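Local coordinates for alpha-glucosidase (PDB 5XFM), which acts as a glycoside hydrolase of family 97, a bifunctional enzyme that cleaves beta-L-arabinopyranosides and alpha-galactosides, at residues V81-Q84 and S90-H93; T153-P158 and D204-V209; I302-G307 and V315-F320. The protein carries 1 engineered substitution. All coordinates share one frame; numbering follows the deposited sequence.

Interaction 1 of 3, residues V81-Q84 and S90-H93; sequences VYQQ and SNVH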
ATOM      1  N   VAL A  81       8.799  21.553  -3.569  1.00 33.55           N
ATOM      2  CA  VAL A  81       8.886  20.917  -2.262  1.00 28.03           C
ATOM      3  C   VAL A  81       7.480  20.718  -1.730  1.00 24.62           C
ATOM      4  O   VAL A  81       6.640  21.609  -1.839  1.00 25.46           O
ATOM      5  CB  VAL A  81       9.724  21.755  -1.263  1.00 25.22           C
ATOM      6  CG1 VAL A  81       9.713  21.128   0.125  1.00 26.59           C
ATOM      7  CG2 VAL A  81      11.140  21.916  -1.769  1.00 25.80           C
ATOM      8  N   TYR A  82       7.205  19.541  -1.183  1.00 27.09           N
ATOM      9  CA  TYR A  82       5.910  19.331  -0.560  1.00 27.64           C
ATOM     10  C   TYR A  82       6.014  18.557   0.751  1.00 26.49           C
ATOM     11  O   TYR A  82       6.953  17.786   0.971  1.00 31.20           O
ATOM     12  CB  TYR A  82       4.947  18.630  -1.532  1.00 27.06           C
ATOM     13  CG  TYR A  82       5.230  17.176  -1.868  1.00 24.98           C
ATOM     14  CD1 TYR A  82       4.785  16.146  -1.041  1.00 26.08           C
ATOM     15  CD2 TYR A  82       5.886  16.830  -3.042  1.00 26.20           C
ATOM     16  CE1 TYR A  82       5.019  14.813  -1.357  1.00 25.97           C
ATOM     17  CE2 TYR A  82       6.121  15.500  -3.372  1.00 22.78           C
ATOM     18  CZ  TYR A  82       5.686  14.497  -2.526  1.00 24.14           C
ATOM     19  OH  TYR A  82       5.917  13.176  -2.851  1.00 22.37           O
ATOM     20  N   GLN A  83       5.062  18.809   1.639  1.00 28.37           N
ATOM     21  CA  GLN A  83       4.997  18.100   2.908  1.00 31.11           C
ATOM     22  C   GLN A  83       3.865  17.084   2.858  1.00 28.66           C
ATOM     23  O   GLN A  83       2.799  17.360   2.301  1.00 26.61           O
ATOM     24  CB  GLN A  83       4.801  19.056   4.090  1.00 31.65           C
ATOM     25  CG  GLN A  83       5.903  20.105   4.294  1.00 32.37           C
ATOM     26  CD  GLN A  83       5.944  21.156   3.199  1.00 45.65           C
ATOM     27  OE1 GLN A  83       4.926  21.781   2.890  1.00 49.41           O
ATOM     28  NE2 GLN A  83       7.121  21.368   2.615  1.00 41.20           N
ATOM     29  N   GLN A  84       4.112  15.892   3.392  1.00 23.41           N
ATOM     30  CA  GLN A  84       3.096  14.852   3.394  1.00 18.50           C
ATOM     31  C   GLN A  84       3.196  13.991   4.646  1.00 22.12           C
ATOM     32  O   GLN A  84       4.242  13.393   4.909  1.00 19.66           O
ATOM     33  CB  GLN A  84       3.231  13.974   2.148  1.00 22.43           C
ATOM     34  CG  GLN A  84       2.132  12.944   1.980  1.00 17.41           C
ATOM     35  CD  GLN A  84       0.748  13.571   1.868  1.00 20.39           C
ATOM     36  OE1 GLN A  84       0.539  14.511   1.103  1.00 17.03           O
ATOM     37  NE2 GLN A  84      -0.206  13.045   2.629  1.00 21.08           N
ATOM     38  N   SER A  90       8.485  12.646   5.522  1.00 26.01           N
ATOM     39  CA  SER A  90       7.615  13.795   5.805  1.00 24.20           C
ATOM     40  C   SER A  90       7.859  15.021   4.906  1.00 23.14           C
ATOM     41  O   SER A  90       7.008  15.907   4.816  1.00 20.09           O
ATOM     42  CB  SER A  90       7.735  14.195   7.280  1.00 18.56           C
ATOM     43  OG  SER A  90       9.003  14.737   7.583  1.00 26.77           O
ATOM     44  N   ASN A  91       9.008  15.071   4.242  1.00 25.22           N
ATOM     45  CA  ASN A  91       9.326  16.197   3.359  1.00 29.82           C
ATOM     46  C   ASN A  91       9.954  15.730   2.056  1.00 27.37           C
ATOM     47  O   ASN A  91      10.931  14.979   2.062  1.00 26.87           O
ATOM     48  CB  ASN A  91      10.256  17.194   4.055  1.00 26.40           C
ATOM     49  CG  ASN A  91       9.530  18.044   5.073  1.00 35.76           C
ATOM     50  OD1 ASN A  91       8.961  19.085   4.737  1.00 39.44           O
ATOM     51  ND2 ASN A  91       9.534  17.600   6.324  1.00 36.37           N
ATOM     52  N   VAL A  92       9.379  16.152   0.936  1.00 23.96           N
ATOM     53  CA  VAL A  92       9.904  15.742  -0.358  1.00 26.00           C
ATOM     54  C   VAL A  92      10.342  16.915  -1.232  1.00 29.23           C
ATOM     55  O   VAL A  92       9.595  17.884  -1.435  1.00 24.25           O
ATOM     56  CB  VAL A  92       8.873  14.895  -1.133  1.00 26.77           C
ATOM     57  CG1 VAL A  92       9.400  14.539  -2.522  1.00 24.26           C
ATOM     58  CG2 VAL A  92       8.523  13.637  -0.346  1.00 23.99           C
ATOM     59  N   HIS A  93      11.579  16.820  -1.719  1.00 27.76           N
ATOM     60  CA  HIS A  93      12.083  17.713  -2.752  1.00 24.90           C
ATOM     61  C   HIS A  93      11.965  17.010  -4.103  1.00 23.53           C
ATOM     62  O   HIS A  93      12.827  16.220  -4.482  1.00 26.22           O
ATOM     63  CB  HIS A  93      13.533  18.115  -2.481  1.00 27.51           C
ATOM     64  CG  HIS A  93      14.088  19.087  -3.480  1.00 39.27           C
ATOM     65  ND1 HIS A  93      15.441  19.260  -3.681  1.00 40.93           N
ATOM     66  CD2 HIS A  93      13.471  19.954  -4.319  1.00 34.44           C
ATOM     67  CE1 HIS A  93      15.633  20.180  -4.610  1.00 40.15           C
ATOM     68  NE2 HIS A  93      14.453  20.618  -5.012  1.00 35.25           N
TER
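One face of the Tyr-82 ring lies against Val-92, whose CB sits 3.5 Å above the ring plane, off centre, in a CH-pi contact. CG1 of Val-92 reaches Tyr-82 CE2 at 3.5 Å, while CG2 touches CZ and OH. With Tyr-82 CG between its backbone N and carbonyl carbon (chi1 70°), the ring runs alongside the valine. The Tyr-82 hydroxyl is hydrogen-bonded to Asp-280. On the sheet face that carries Val-81, Gln-83, Asn-91 and His-93, CD2 of the His-93 ring lies 4.0 Å from Val-81 CG2, obliquely, and OD1 of Asn-91 rests 3.3 Å from CG of Gln-83. His-93 NE2 is hydrogen-bonded to Asp-79.

Strands 69-83 and 91-104 form an antiparallel beta hairpin here. Tyr-82 and Val-92 form a hydrogen-bonded pair, exchanging two N-H...O bonds of 2.9 Å (Tyr-82 N to Val-92 O, Val-92 N to Tyr-82 O). Beyond them Gln-84 N reaches Ser-90 O at 3.2 Å.

The hairpin is thus two-faced: a mostly polar, exposed face that includes Val-81, opposite an aromatic-aliphatic one set against helix 277-280. Hydrogen bonds from Gln-84 to Arg-443 and from Ser-90 to Asp-555 join its end to the TIM-barrel and C-terminal regions.

Interaction 2 of 3, residues T153-P158 and D204-V209; sequences TTFLCP and DGWVLV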
ATOM      1  N   THR A 153      12.838 -11.852 -13.967  1.00 20.43           N
ATOM      2  CA  THR A 153      11.954 -12.635 -13.095  1.00 20.87           C
ATOM      3  C   THR A 153      10.978 -11.735 -12.322  1.00 20.88           C
ATOM      4  O   THR A 153      11.125 -10.513 -12.293  1.00 22.02           O
ATOM      5  CB  THR A 153      12.746 -13.516 -12.109  1.00 22.16           C
ATOM      6  OG1 THR A 153      13.701 -12.719 -11.403  1.00 23.07           O
ATOM      7  CG2 THR A 153      13.468 -14.625 -12.858  1.00 22.79           C
ATOM      8  N   THR A 154       9.967 -12.345 -11.712  1.00 22.47           N
ATOM      9  CA  THR A 154       8.842 -11.585 -11.174  1.00 24.53           C
ATOM     10  C   THR A 154       8.497 -11.910  -9.717  1.00 21.03           C
ATOM     11  O   THR A 154       8.708 -13.027  -9.249  1.00 23.15           O
ATOM     12  CB  THR A 154       7.574 -11.821 -12.028  1.00 22.10           C
ATOM     13  OG1 THR A 154       7.006 -13.090 -11.691  1.00 15.99           O
ATOM     14  CG2 THR A 154       7.907 -11.816 -13.520  1.00 22.54           C
ATOM     15  N   PHE A 155       7.949 -10.916  -9.020  1.00 15.48           N
ATOM     16  CA  PHE A 155       7.449 -11.063  -7.655  1.00 17.28           C
ATOM     17  C   PHE A 155       6.018 -10.534  -7.631  1.00 20.41           C
ATOM     18  O   PHE A 155       5.781  -9.371  -7.291  1.00 23.19           O
ATOM     19  CB  PHE A 155       8.323 -10.299  -6.651  1.00 16.79           C
ATOM     20  CG  PHE A 155       9.764 -10.756  -6.606  1.00 19.11           C
ATOM     21  CD1 PHE A 155      10.633 -10.485  -7.654  1.00 23.00           C
ATOM     22  CD2 PHE A 155      10.261 -11.412  -5.493  1.00 22.15           C
ATOM     23  CE1 PHE A 155      11.957 -10.893  -7.610  1.00 22.66           C
ATOM     24  CE2 PHE A 155      11.586 -11.819  -5.438  1.00 25.84           C
ATOM     25  CZ  PHE A 155      12.435 -11.557  -6.498  1.00 25.52           C
ATOM     26  N   LEU A 156       5.072 -11.395  -7.993  1.00 20.59           N
ATOM     27  CA  LEU A 156       3.687 -10.994  -8.215  1.00 15.61           C
ATOM     28  C   LEU A 156       2.670 -11.771  -7.381  1.00 19.86           C
ATOM     29  O   LEU A 156       2.870 -12.947  -7.068  1.00 18.04           O
ATOM     30  CB  LEU A 156       3.332 -11.170  -9.696  1.00 16.66           C
ATOM     31  CG  LEU A 156       4.347 -10.662 -10.720  1.00 18.86           C
ATOM     32  CD1 LEU A 156       3.989 -11.090 -12.141  1.00 13.39           C
ATOM     33  CD2 LEU A 156       4.419  -9.151 -10.630  1.00 17.22           C
ATOM     34  N   CYS A 157       1.565 -11.111  -7.049  1.00 16.32           N
ATOM     35  CA  CYS A 157       0.405 -11.800  -6.499  1.00 16.92           C
ATOM     36  C   CYS A 157      -0.761 -11.628  -7.470  1.00 19.21           C
ATOM     37  O   CYS A 157      -0.992 -10.534  -8.001  1.00 19.45           O
ATOM     38  CB  CYS A 157       0.047 -11.271  -5.108  1.00 16.86           C
ATOM     39  SG  CYS A 157      -0.402  -9.522  -5.063  1.00 20.19           S
ATOM     40  N   PRO A 158      -1.505 -12.712  -7.706  1.00 19.71           N
ATOM     41  CA  PRO A 158      -2.523 -12.721  -8.753  1.00 20.70           C
ATOM     42  C   PRO A 158      -3.792 -11.996  -8.352  1.00 24.24           C
ATOM     43  O   PRO A 158      -4.078 -11.851  -7.163  1.00 18.06           O
ATOM     44  CB  PRO A 158      -2.799 -14.206  -8.934  1.00 15.62           C
ATOM     45  CG  PRO A 158      -2.642 -14.743  -7.535  1.00 17.43           C
ATOM     46  CD  PRO A 158      -1.479 -13.988  -6.964  1.00 15.02           C
ATOM     47  N   ASP A 204      20.792  -6.472 -13.779  1.00 26.11           N
ATOM     48  CA  ASP A 204      20.786  -5.039 -14.060  1.00 27.86           C
ATOM     49  C   ASP A 204      19.808  -4.237 -13.199  1.00 33.28           C
ATOM     50  O   ASP A 204      19.460  -3.113 -13.551  1.00 36.50           O
ATOM     51  CB  ASP A 204      20.471  -4.796 -15.535  1.00 31.81           C
ATOM     52  CG  ASP A 204      21.350  -5.611 -16.456  1.00 35.50           C
ATOM     53  OD1 ASP A 204      22.548  -5.757 -16.142  1.00 36.87           O
ATOM     54  OD2 ASP A 204      20.851  -6.089 -17.498  1.00 35.14           O
ATOM     55  N   GLY A 205      19.385  -4.795 -12.066  1.00 24.18           N
ATOM     56  CA  GLY A 205      18.542  -4.058 -11.138  1.00 26.47           C
ATOM     57  C   GLY A 205      17.065  -4.422 -11.048  1.00 22.68           C
ATOM     58  O   GLY A 205      16.689  -5.579 -11.190  1.00 20.12           O
ATOM     59  N   TRP A 206      16.232  -3.423 -10.763  1.00 21.68           N
ATOM     60  CA  TRP A 206      14.846  -3.662 -10.390  1.00 22.39           C
ATOM     61  C   TRP A 206      13.858  -2.669 -11.002  1.00 21.05           C
ATOM     62  O   TRP A 206      14.170  -1.488 -11.205  1.00 23.01           O
ATOM     63  CB  TRP A 206      14.704  -3.629  -8.861  1.00 24.66           C
ATOM     64  CG  TRP A 206      15.633  -4.561  -8.130  1.00 25.72           C
ATOM     65  CD1 TRP A 206      16.936  -4.328  -7.792  1.00 20.52           C
ATOM     66  CD2 TRP A 206      15.327  -5.882  -7.661  1.00 20.90           C
ATOM     67  NE1 TRP A 206      17.455  -5.415  -7.133  1.00 21.40           N
ATOM     68  CE2 TRP A 206      16.487  -6.382  -7.039  1.00 25.33           C
ATOM     69  CE3 TRP A 206      14.180  -6.685  -7.700  1.00 23.95           C
ATOM     70  CZ2 TRP A 206      16.536  -7.656  -6.463  1.00 25.98           C
ATOM     71  CZ3 TRP A 206      14.229  -7.945  -7.126  1.00 20.34           C
ATOM     72  CH2 TRP A 206      15.401  -8.419  -6.518  1.00 22.45           C
ATOM     73  N   VAL A 207      12.650  -3.162 -11.255  1.00 22.25           N
ATOM     74  CA  VAL A 207      11.542  -2.343 -11.737  1.00 20.98           C
ATOM     75  C   VAL A 207      10.245  -2.621 -10.955  1.00 23.01           C
ATOM     76  O   VAL A 207       9.848  -3.761 -10.800  1.00 20.09           O
ATOM     77  CB  VAL A 207      11.282  -2.589 -13.227  1.00 20.95           C
ATOM     78  CG1 VAL A 207      10.006  -1.876 -13.668  1.00 20.74           C
ATOM     79  CG2 VAL A 207      12.485  -2.142 -14.069  1.00 21.97           C
ATOM     80  N   LEU A 208       9.596  -1.577 -10.451  1.00 16.64           N
ATOM     81  CA  LEU A 208       8.286  -1.700  -9.818  1.00 16.11           C
ATOM     82  C   LEU A 208       7.215  -0.958 -10.616  1.00 17.72           C
ATOM     83  O   LEU A 208       7.287   0.260 -10.786  1.00 18.61           O
ATOM     84  CB  LEU A 208       8.327  -1.152  -8.397  1.00 14.11           C
ATOM     85  CG  LEU A 208       7.033  -1.283  -7.589  1.00 20.50           C
ATOM     86  CD1 LEU A 208       6.782  -2.723  -7.117  1.00 18.80           C
ATOM     87  CD2 LEU A 208       7.029  -0.303  -6.425  1.00 16.25           C
ATOM     88  N   VAL A 209       6.226  -1.698 -11.102  1.00 17.78           N
ATOM     89  CA  VAL A 209       5.131  -1.133 -11.890  1.00 12.29           C
ATOM     90  C   VAL A 209       3.893  -0.908 -11.024  1.00 18.87           C
ATOM     91  O   VAL A 209       3.449  -1.818 -10.325  1.00 18.32           O
ATOM     92  CB  VAL A 209       4.771  -2.057 -13.073  1.00 12.34           C
ATOM     93  CG1 VAL A 209       3.514  -1.592 -13.773  1.00 11.89           C
ATOM     94  CG2 VAL A 209       5.945  -2.148 -14.048  1.00 16.66           C
TER
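Phe-155 and Trp-206 both place CG beside the backbone N and anti to the carbonyl carbon (chi1 -60° and -54°), and these torsions carry two rings from strands that do not pair with each other into contact. The CB of Phe-155 already heads for the strand of Trp-206, whereas the tryptophan comes nearer chiefly through the far end of its indole.

The meeting is narrow. CE1 of Phe-155 stands 3.8 Å from CZ3 of Trp-206, and the adjacent CZ of Phe-155 is 4.1 Å from the same CZ3. Relative to the indole, the phenylalanine arrives at the edge, close to the indole plane; CZ3 meets the phenyl ring obliquely. The ring centroids are 5.9 Å apart, taking the six-membered ring of the tryptophan, and the planes are inclined at 51°, an arrangement that is neither a stack nor a T-shaped pair. It is a buried van der Waals touch of two aromatic rims, with no polar component between the segments.

The backbones stay well separated, with 9.6 Å between the CA atoms of Phe-155 and Leu-208, because strand 197-200 runs between them. Phe-155 shares backbone hydrogen bonds with Leu-198 of that strand, and Trp-206 lies against the side chain of Arg-200. Since each outer strand is antiparallel to 197-200, strands 153-156 and 206-212 run in the same direction, and their aromatic side chains bridge the middle strand on one face of the sheet running from strand 69-83 to strand 178-182. Farther out, Phe-155 packs on Ala-179 and Asp-180 of edge strand 178-182. Trp-206 bonds through its backbone to Gly-266 of strand 256-266 and meets Tyr-563 of strand 556-563 edge-to-face, linking this face of the sheet to the C-terminal region.

Interaction 3 of 3, residues I302-G307 and V315-F320; sequences ILWQDG and VRYIDF
Beside the Trp-304 and Tyr-317 contact, the side chain of Gln-305 folds back so that its NE2 donates to the backbone O of Ile-302 at 2.7 Å. The bond is bent (137° at the hydrogen): the donor stands above the carbonyl plane, although the oxygen lies nearly in the plane of the glutamine amide. Gln-305 leaves the helix with positive phi, and its amide engages a carbonyl at the C-terminal end of helix 300-304.

From the last turn of that helix, Trp-304, its CG anti to the carbonyl carbon (chi1 -67°), brings its indole up to Tyr-317 and offers a face to the tyrosine edge in a T-shaped pair. The planes stand at 89°, and the centroid of the tryptophan six-membered ring is 4.8 Å from that of the tyrosine. Two points of the tyrosine edge come down on the indole: CE1 lies 3.4 Å from Trp-304 CE3, and OH lies 3.4 Å from Trp-304 CE2, above the middle of the ring system. The hydroxyl is also near Trp-304 NE1, but the angle is too poor for a hydrogen bond. At the rim of the indole, CD of Arg-316 approaches Trp-304 CZ3 at 4.3 Å, while its guanidinium forms a salt bridge with Asp-313. Arg-500 makes a cation-pi interaction with Trp-304.

With only a methyl group here, as in alanine, the edge of Tyr-317 would probably face a gap and Arg-500 would lose its cation-pi partner.

Helices 300-304 and 311-324 of the TIM-barrel region are joined here, probably through dispersion and the electrostatics of the edge-to-face pair; the indole serves both Tyr-317 and Arg-500, and Arg-316 adds a methylene at its edge.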
ATOM      1  N   ILE A 302      -8.887  -9.385  16.679  1.00 25.40           N
ATOM      2  CA  ILE A 302      -7.834 -10.146  16.003  1.00 25.49           C
ATOM      3  C   ILE A 302      -7.503 -11.455  16.752  1.00 24.94           C
ATOM      4  O   ILE A 302      -7.465 -12.528  16.147  1.00 22.77           O
ATOM      5  CB  ILE A 302      -6.550  -9.297  15.786  1.00 16.37           C
ATOM      6  CG1 ILE A 302      -5.458 -10.138  15.126  1.00 22.64           C
ATOM      7  CG2 ILE A 302      -6.046  -8.667  17.080  1.00 20.00           C
ATOM      8  CD1 ILE A 302      -5.866 -10.722  13.799  1.00 22.71           C
ATOM      9  N   LEU A 303      -7.337 -11.381  18.068  1.00 25.71           N
ATOM     10  CA  LEU A 303      -6.989 -12.565  18.851  1.00 23.70           C
ATOM     11  C   LEU A 303      -8.161 -13.190  19.610  1.00 23.83           C
ATOM     12  O   LEU A 303      -8.138 -14.387  19.903  1.00 28.75           O
ATOM     13  CB  LEU A 303      -5.874 -12.217  19.841  1.00 27.03           C
ATOM     14  CG  LEU A 303      -4.473 -12.181  19.235  1.00 22.12           C
ATOM     15  CD1 LEU A 303      -3.449 -11.756  20.271  1.00 22.27           C
ATOM     16  CD2 LEU A 303      -4.131 -13.549  18.678  1.00 21.01           C
ATOM     17  N   TRP A 304      -9.171 -12.389  19.940  1.00 20.01           N
ATOM     18  CA  TRP A 304     -10.305 -12.883  20.716  1.00 23.32           C
ATOM     19  C   TRP A 304     -11.553 -13.090  19.845  1.00 24.43           C
ATOM     20  O   TRP A 304     -12.548 -13.660  20.290  1.00 26.09           O
ATOM     21  CB  TRP A 304     -10.604 -11.933  21.876  1.00 17.28           C
ATOM     22  CG  TRP A 304      -9.521 -11.893  22.924  1.00 16.64           C
ATOM     23  CD1 TRP A 304      -8.265 -12.429  22.834  1.00 17.59           C
ATOM     24  CD2 TRP A 304      -9.602 -11.285  24.221  1.00 17.86           C
ATOM     25  NE1 TRP A 304      -7.562 -12.190  23.991  1.00 18.50           N
ATOM     26  CE2 TRP A 304      -8.362 -11.488  24.859  1.00 20.06           C
ATOM     27  CE3 TRP A 304     -10.604 -10.586  24.904  1.00 18.06           C
ATOM     28  CZ2 TRP A 304      -8.099 -11.023  26.148  1.00 19.06           C
ATOM     29  CZ3 TRP A 304     -10.339 -10.120  26.180  1.00 20.49           C
ATOM     30  CH2 TRP A 304      -9.097 -10.344  26.791  1.00 22.01           C
ATOM     31  N   GLN A 305     -11.479 -12.612  18.608  1.00 17.94           N
ATOM     32  CA  GLN A 305     -12.491 -12.849  17.571  1.00 23.78           C
ATOM     33  C   GLN A 305     -13.907 -12.410  17.951  1.00 23.05           C
ATOM     34  O   GLN A 305     -14.087 -11.548  18.815  1.00 26.34           O
ATOM     35  CB  GLN A 305     -12.483 -14.325  17.171  1.00 22.65           C
ATOM     36  CG  GLN A 305     -11.150 -14.786  16.583  1.00 19.94           C
ATOM     37  CD  GLN A 305     -10.886 -14.229  15.197  1.00 26.00           C
ATOM     38  OE1 GLN A 305     -11.715 -14.363  14.298  1.00 26.62           O
ATOM     39  NE2 GLN A 305      -9.724 -13.597  15.017  1.00 28.79           N
ATOM     40  N   ASP A 306     -14.905 -13.006  17.298  1.00 19.09           N
ATOM     41  CA  ASP A 306     -16.295 -12.552  17.403  1.00 21.59           C
ATOM     42  C   ASP A 306     -16.833 -12.624  18.833  1.00 23.16           C
ATOM     43  O   ASP A 306     -17.729 -11.868  19.211  1.00 25.23           O
ATOM     44  CB  ASP A 306     -17.204 -13.379  16.485  1.00 19.82           C
ATOM     45  CG  ASP A 306     -17.098 -12.975  15.014  1.00 19.90           C
ATOM     46  OD1 ASP A 306     -16.455 -11.954  14.695  1.00 20.49           O
ATOM     47  OD2 ASP A 306     -17.682 -13.687  14.170  1.00 23.67           O
ATOM     48  N   GLY A 307     -16.290 -13.541  19.624  1.00 23.96           N
ATOM     49  CA  GLY A 307     -16.692 -13.685  21.013  1.00 21.87           C
ATOM     50  C   GLY A 307     -16.337 -12.481  21.867  1.00 26.57           C
ATOM     51  O   GLY A 307     -16.842 -12.327  22.979  1.00 28.32           O
ATOM     52  N   VAL A 315     -14.664  -3.060  27.267  1.00 18.35           N
ATOM     53  CA  VAL A 315     -14.189  -2.341  28.445  1.00 19.65           C
ATOM     54  C   VAL A 315     -12.766  -2.789  28.760  1.00 20.77           C
ATOM     55  O   VAL A 315     -11.886  -1.976  29.044  1.00 24.85           O
ATOM     56  CB  VAL A 315     -15.089  -2.569  29.679  1.00 27.42           C
ATOM     57  CG1 VAL A 315     -14.389  -2.085  30.955  1.00 23.04           C
ATOM     58  CG2 VAL A 315     -16.425  -1.864  29.508  1.00 25.92           C
ATOM     59  N   ARG A 316     -12.551  -4.096  28.697  1.00 21.07           N
ATOM     60  CA  ARG A 316     -11.230  -4.673  28.922  1.00 23.85           C
ATOM     61  C   ARG A 316     -10.180  -4.094  27.977  1.00 26.67           C
ATOM     62  O   ARG A 316      -9.094  -3.713  28.414  1.00 30.28           O
ATOM     63  CB  ARG A 316     -11.299  -6.197  28.770  1.00 28.02           C
ATOM     64  CG  ARG A 316     -11.698  -6.907  30.048  1.00 26.52           C
ATOM     65  CD  ARG A 316     -11.835  -8.404  29.854  1.00 31.71           C
ATOM     66  NE  ARG A 316     -12.299  -9.047  31.080  1.00 36.42           N
ATOM     67  CZ  ARG A 316     -13.535  -9.503  31.256  1.00 38.96           C
ATOM     68  NH1 ARG A 316     -14.428  -9.393  30.279  1.00 30.98           N
ATOM     69  NH2 ARG A 316     -13.879 -10.070  32.407  1.00 43.49           N
ATOM     70  N   TYR A 317     -10.498  -4.015  26.687  1.00 19.50           N
ATOM     71  CA  TYR A 317      -9.523  -3.522  25.713  1.00 23.85           C
ATOM     72  C   TYR A 317      -9.348  -2.005  25.758  1.00 25.06           C
ATOM     73  O   TYR A 317      -8.286  -1.484  25.412  1.00 23.37           O
ATOM     74  CB  TYR A 317      -9.907  -3.985  24.307  1.00 24.16           C
ATOM     75  CG  TYR A 317      -9.204  -5.268  23.941  1.00 21.31           C
ATOM     76  CD1 TYR A 317      -9.627  -6.477  24.474  1.00 22.45           C
ATOM     77  CD2 TYR A 317      -8.117  -5.276  23.074  1.00 19.61           C
ATOM     78  CE1 TYR A 317      -8.994  -7.658  24.161  1.00 22.50           C
ATOM     79  CE2 TYR A 317      -7.474  -6.461  22.754  1.00 18.95           C
ATOM     80  CZ  TYR A 317      -7.923  -7.650  23.301  1.00 21.81           C
ATOM     81  OH  TYR A 317      -7.309  -8.843  23.002  1.00 21.84           O
ATOM     82  N   ILE A 318     -10.392  -1.301  26.175  1.00 22.99           N
ATOM     83  CA  ILE A 318     -10.290   0.128  26.433  1.00 21.51           C
ATOM     84  C   ILE A 318      -9.330   0.379  27.599  1.00 25.55           C
ATOM     85  O   ILE A 318      -8.459   1.255  27.537  1.00 31.33           O
ATOM     86  CB  ILE A 318     -11.680   0.729  26.732  1.00 25.82           C
ATOM     87  CG1 ILE A 318     -12.485   0.852  25.435  1.00 21.65           C
ATOM     88  CG2 ILE A 318     -11.555   2.079  27.407  1.00 23.85           C
ATOM     89  CD1 ILE A 318     -13.948   1.154  25.648  1.00 19.76           C
ATOM     90  N   ASP A 319      -9.492  -0.413  28.657  1.00 26.01           N
ATOM     91  CA  ASP A 319      -8.602  -0.369  29.814  1.00 28.22           C
ATOM     92  C   ASP A 319      -7.169  -0.688  29.418  1.00 26.60           C
ATOM     93  O   ASP A 319      -6.229  -0.060  29.899  1.00 29.73           O
ATOM     94  CB  ASP A 319      -9.064  -1.357  30.895  1.00 30.20           C
ATOM     95  CG  ASP A 319     -10.282  -0.870  31.659  1.00 27.06           C
ATOM     96  OD1 ASP A 319     -10.601   0.336  31.590  1.00 27.11           O
ATOM     97  OD2 ASP A 319     -10.924  -1.705  32.333  1.00 30.91           O
ATOM     98  N   PHE A 320      -7.018  -1.684  28.551  1.00 25.61           N
ATOM     99  CA  PHE A 320      -5.708  -2.109  28.070  1.00 24.00           C
ATOM    100  C   PHE A 320      -5.061  -0.983  27.268  1.00 27.86           C
ATOM    101  O   PHE A 320      -3.872  -0.715  27.409  1.00 28.41           O
ATOM    102  CB  PHE A 320      -5.834  -3.390  27.231  1.00 22.74           C
ATOM    103  CG  PHE A 320      -4.521  -3.921  26.726  1.00 20.54           C
ATOM    104  CD1 PHE A 320      -3.433  -4.040  27.572  1.00 22.09           C
ATOM    105  CD2 PHE A 320      -4.378  -4.312  25.406  1.00 25.23           C
ATOM    106  CE1 PHE A 320      -2.221  -4.532  27.109  1.00 22.12           C
ATOM    107  CE2 PHE A 320      -3.165  -4.800  24.937  1.00 23.73           C
ATOM    108  CZ  PHE A 320      -2.087  -4.908  25.792  1.00 17.81           C
TER

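Overall arrangement
The three contacts follow one another along the chain. Interactions 1 and 2 belong to the same nine-stranded antiparallel sheet of the N-terminal region, with centres about 27 Å apart: interaction 1 is the hairpin of strands 69-83 and 91-104 at one end, and interaction 2 spans strand 197-200 towards the other. Interaction 3 lies in the TIM-barrel region, its centre about 38 and 39 Å from those of interactions 1 and 2, where helices 300-304 and 311-324 connect parallel strands 295-299 and 328-331 in a beta-alpha-beta crossover. A calcium ion bound by Glu-174 of the N-terminal region and by Glu-452 and Glu-458 of the barrel region bridges the two.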